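PDB 6LJ9: SUMO-1 cysteine protease S273R from African swine fever virus pig/Kenya/KEN-50/1950, which probably cleaves the viral polyprotein precursors pp220 and pp62 into core-shell proteins and blunts host innate defences as a cysteine protease. Local coordinates for residues Q126-V130 and R203-L208. Sequence-based numbering, arbitrary orientation.
Sequences QVDMV and RVKQQL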
ATOM      1  N   GLN B 126      21.967   6.054  13.505  1.00 90.83           N
ATOM      2  CA  GLN B 126      20.655   5.683  14.008  1.00 83.87           C
ATOM      3  C   GLN B 126      19.598   5.932  12.941  1.00 62.38           C
ATOM      4  O   GLN B 126      19.838   6.600  11.932  1.00 69.09           O
ATOM      5  CB  GLN B 126      20.318   6.469  15.279  1.00 95.79           C
ATOM      6  CG  GLN B 126      21.277   6.242  16.426  1.00104.05           C
ATOM      7  CD  GLN B 126      21.034   7.205  17.568  1.00110.24           C
ATOM      8  OE1 GLN B 126      20.430   8.261  17.386  1.00112.56           O
ATOM      9  NE2 GLN B 126      21.501   6.843  18.754  1.00116.31           N
ATOM     10  N   VAL B 127      18.415   5.386  13.182  1.00 58.71           N
ATOM     11  CA  VAL B 127      17.286   5.610  12.290  1.00 52.12           C
ATOM     12  C   VAL B 127      16.596   6.908  12.687  1.00 44.16           C
ATOM     13  O   VAL B 127      16.490   7.241  13.874  1.00 41.64           O
ATOM     14  CB  VAL B 127      16.319   4.411  12.323  1.00 51.91           C
ATOM     15  CG1 VAL B 127      15.543   4.354  13.637  1.00 63.05           C
ATOM     16  CG2 VAL B 127      15.379   4.448  11.133  1.00 36.77           C
ATOM     17  N   ASP B 128      16.158   7.668  11.689  1.00 42.27           N
ATOM     18  CA  ASP B 128      15.418   8.909  11.899  1.00 34.64           C
ATOM     19  C   ASP B 128      14.031   8.708  11.308  1.00 32.56           C
ATOM     20  O   ASP B 128      13.881   8.613  10.085  1.00 25.81           O
ATOM     21  CB  ASP B 128      16.141  10.093  11.258  1.00 39.46           C
ATOM     22  CG  ASP B 128      15.585  11.438  11.701  1.00 55.86           C
ATOM     23  OD1 ASP B 128      14.379  11.520  12.013  1.00 54.19           O
ATOM     24  OD2 ASP B 128      16.359  12.419  11.734  1.00 61.84           O
HETATM   25  N   MSE B 129      13.022   8.640  12.173  1.00 32.53           N
HETATM   26  CA  MSE B 129      11.664   8.301  11.756  1.00 24.61           C
HETATM   27  C   MSE B 129      11.098   9.315  10.767  1.00 26.96           C
HETATM   28  O   MSE B 129      10.271   8.971   9.923  1.00 41.13           O
HETATM   29  CB  MSE B 129      10.746   8.187  12.975  1.00 24.50           C
HETATM   30  CG  MSE B 129       9.580   7.232  12.777  1.00 23.15           C
HETATM   31 SE   MSE B 129      10.172   5.445  12.265  0.72 32.28          SE
HETATM   32  CE  MSE B 129      11.330   5.062  13.787  1.00 30.09           C
ATOM     33  N   VAL B 130      11.548  10.567  10.874  1.00 25.16           N
ATOM     34  CA  VAL B 130      11.156  11.577   9.896  1.00 29.76           C
ATOM     35  C   VAL B 130      11.779  11.272   8.540  1.00 31.76           C
ATOM     36  O   VAL B 130      11.110  11.350   7.502  1.00 28.90           O
ATOM     37  CB  VAL B 130      11.540  12.983  10.390  1.00 40.08           C
ATOM     38  CG1 VAL B 130      11.251  14.020   9.314  1.00 29.51           C
ATOM     39  CG2 VAL B 130      10.789  13.314  11.665  1.00 37.11           C
ATOM     40  N   ARG B 203      11.824   9.411  22.087  1.00 43.63           N
ATOM     41  CA  ARG B 203      12.630  10.136  21.110  1.00 44.49           C
ATOM     42  C   ARG B 203      11.961  10.143  19.740  1.00 35.59           C
ATOM     43  O   ARG B 203      11.986  11.158  19.034  1.00 36.52           O
ATOM     44  CB  ARG B 203      14.031   9.522  21.028  1.00 38.43           C
ATOM     45  CG  ARG B 203      15.053  10.361  20.265  1.00 39.95           C
ATOM     46  CD  ARG B 203      15.137   9.975  18.789  1.00 42.61           C
ATOM     47  NE  ARG B 203      15.607   8.603  18.607  1.00 71.21           N
ATOM     48  CZ  ARG B 203      16.883   8.261  18.461  1.00 92.93           C
ATOM     49  NH1 ARG B 203      17.828   9.193  18.470  1.00 94.05           N
ATOM     50  NH2 ARG B 203      17.219   6.988  18.301  1.00100.21           N
ATOM     51  N   VAL B 204      11.359   9.017  19.348  1.00 32.88           N
ATOM     52  CA  VAL B 204      10.660   8.956  18.067  1.00 24.44           C
ATOM     53  C   VAL B 204       9.431   9.857  18.079  1.00 19.85           C
ATOM     54  O   VAL B 204       9.079  10.454  17.054  1.00 26.85           O
ATOM     55  CB  VAL B 204      10.294   7.497  17.733  1.00 22.16           C
ATOM     56  CG1 VAL B 204       9.478   7.421  16.453  1.00 25.62           C
ATOM     57  CG2 VAL B 204      11.552   6.649  17.608  1.00 20.64           C
ATOM     58  N   LYS B 205       8.767   9.984  19.232  1.00 25.18           N
ATOM     59  CA  LYS B 205       7.584  10.833  19.319  1.00 33.02           C
ATOM     60  C   LYS B 205       7.927  12.298  19.072  1.00 31.08           C
ATOM     61  O   LYS B 205       7.197  13.000  18.363  1.00 29.93           O
ATOM     62  CB  LYS B 205       6.912  10.660  20.680  1.00 29.70           C
ATOM     63  CG  LYS B 205       5.715  11.570  20.905  1.00 28.33           C
ATOM     64  CD  LYS B 205       5.096  11.339  22.274  1.00 34.94           C
ATOM     65  CE  LYS B 205       3.979  12.331  22.548  1.00 43.55           C
ATOM     66  NZ  LYS B 205       3.360  12.107  23.884  1.00 42.60           N
ATOM     67  N   GLN B 206       9.033  12.778  19.648  1.00 39.74           N
ATOM     68  CA  GLN B 206       9.435  14.163  19.423  1.00 40.02           C
ATOM     69  C   GLN B 206       9.794  14.404  17.963  1.00 39.24           C
ATOM     70  O   GLN B 206       9.500  15.471  17.411  1.00 46.44           O
ATOM     71  CB  GLN B 206      10.609  14.529  20.329  1.00 29.02           C
ATOM     72  CG  GLN B 206      10.220  14.741  21.777  1.00 62.62           C
ATOM     73  CD  GLN B 206       9.216  15.862  21.952  1.00 83.71           C
ATOM     74  OE1 GLN B 206       9.342  16.923  21.342  1.00 95.23           O
ATOM     75  NE2 GLN B 206       8.206  15.628  22.782  1.00 79.39           N
ATOM     76  N   GLN B 207      10.437  13.425  17.324  1.00 34.67           N
ATOM     77  CA  GLN B 207      10.746  13.546  15.903  1.00 31.68           C
ATOM     78  C   GLN B 207       9.471  13.630  15.074  1.00 24.73           C
ATOM     79  O   GLN B 207       9.326  14.516  14.223  1.00 30.99           O
ATOM     80  CB  GLN B 207      11.607  12.366  15.449  1.00 34.11           C
ATOM     81  CG  GLN B 207      13.014  12.360  16.020  1.00 49.53           C
ATOM     82  CD  GLN B 207      13.850  11.208  15.493  1.00 59.65           C
ATOM     83  OE1 GLN B 207      13.317  10.190  15.048  1.00 47.05           O
ATOM     84  NE2 GLN B 207      15.167  11.366  15.538  1.00 62.55           N
ATOM     85  N   LEU B 208       8.527  12.720  15.320  1.00 24.93           N
ATOM     86  CA  LEU B 208       7.299  12.696  14.532  1.00 29.42           C
ATOM     87  C   LEU B 208       6.409  13.896  14.828  1.00 28.98           C
ATOM     88  O   LEU B 208       5.612  14.298  13.973  1.00 22.29           O
ATOM     89  CB  LEU B 208       6.541  11.393  14.783  1.00 24.64           C
ATOM     90  CG  LEU B 208       7.228  10.139  14.240  1.00 31.75           C
ATOM     91  CD1 LEU B 208       6.398   8.900  14.531  1.00 16.54           C
ATOM     92  CD2 LEU B 208       7.485  10.282  12.747  1.00 30.32           C
TER
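Met129, a selenomethionine in the first turn of helix 129-134, packs against Val204 and Leu208 at the end of helix 195-208, which packs on strands 181-186 and 215-220 of the Ulp1-type catalytic domain. The pairing is a worked example of an N-capped helix start packed against a second helix, apolar on one side and polar on the other. On the tight side, Met129 CG lies 3.7 Å from Val204 CG1 and equally near Leu208 CD2, touching both across one helical turn. Bends at chi2 and chi3 (56° and 57°) fold the rest of the chain back, which brings CE beside both Val204 methyls. Ile183 touches Val204, Trp181 touches Leu208, and Met176 touches both Met129 and Leu208. Val130 adds a methyl from the flank, CG2 standing 3.2 Å from Gln207 O.

Gln207 reaches over the turn with its chain extended beyond CG, and its OE1 accepts from Met129 N at 3.3 Å, the N-H approaching from above the amide plane. Asp128, the N-cap, serves the next amide, that of Val130. Its carboxylate and the Gln207 amide lie nearly parallel, 17° apart, yet OD1 and OE1 are both acceptors and form no bond.

The solvent side is looser. There the amide of Gln126, poorly ordered, comes to the edge of the bent Arg203's guanidinium, the two planes almost perpendicular. One hydrogen bond joins the pair: Arg203 NH1 donates to Gln126 OE1 at 3.0 Å, with the oxygen near the guanidinium plane and the nitrogen well above that of the amide.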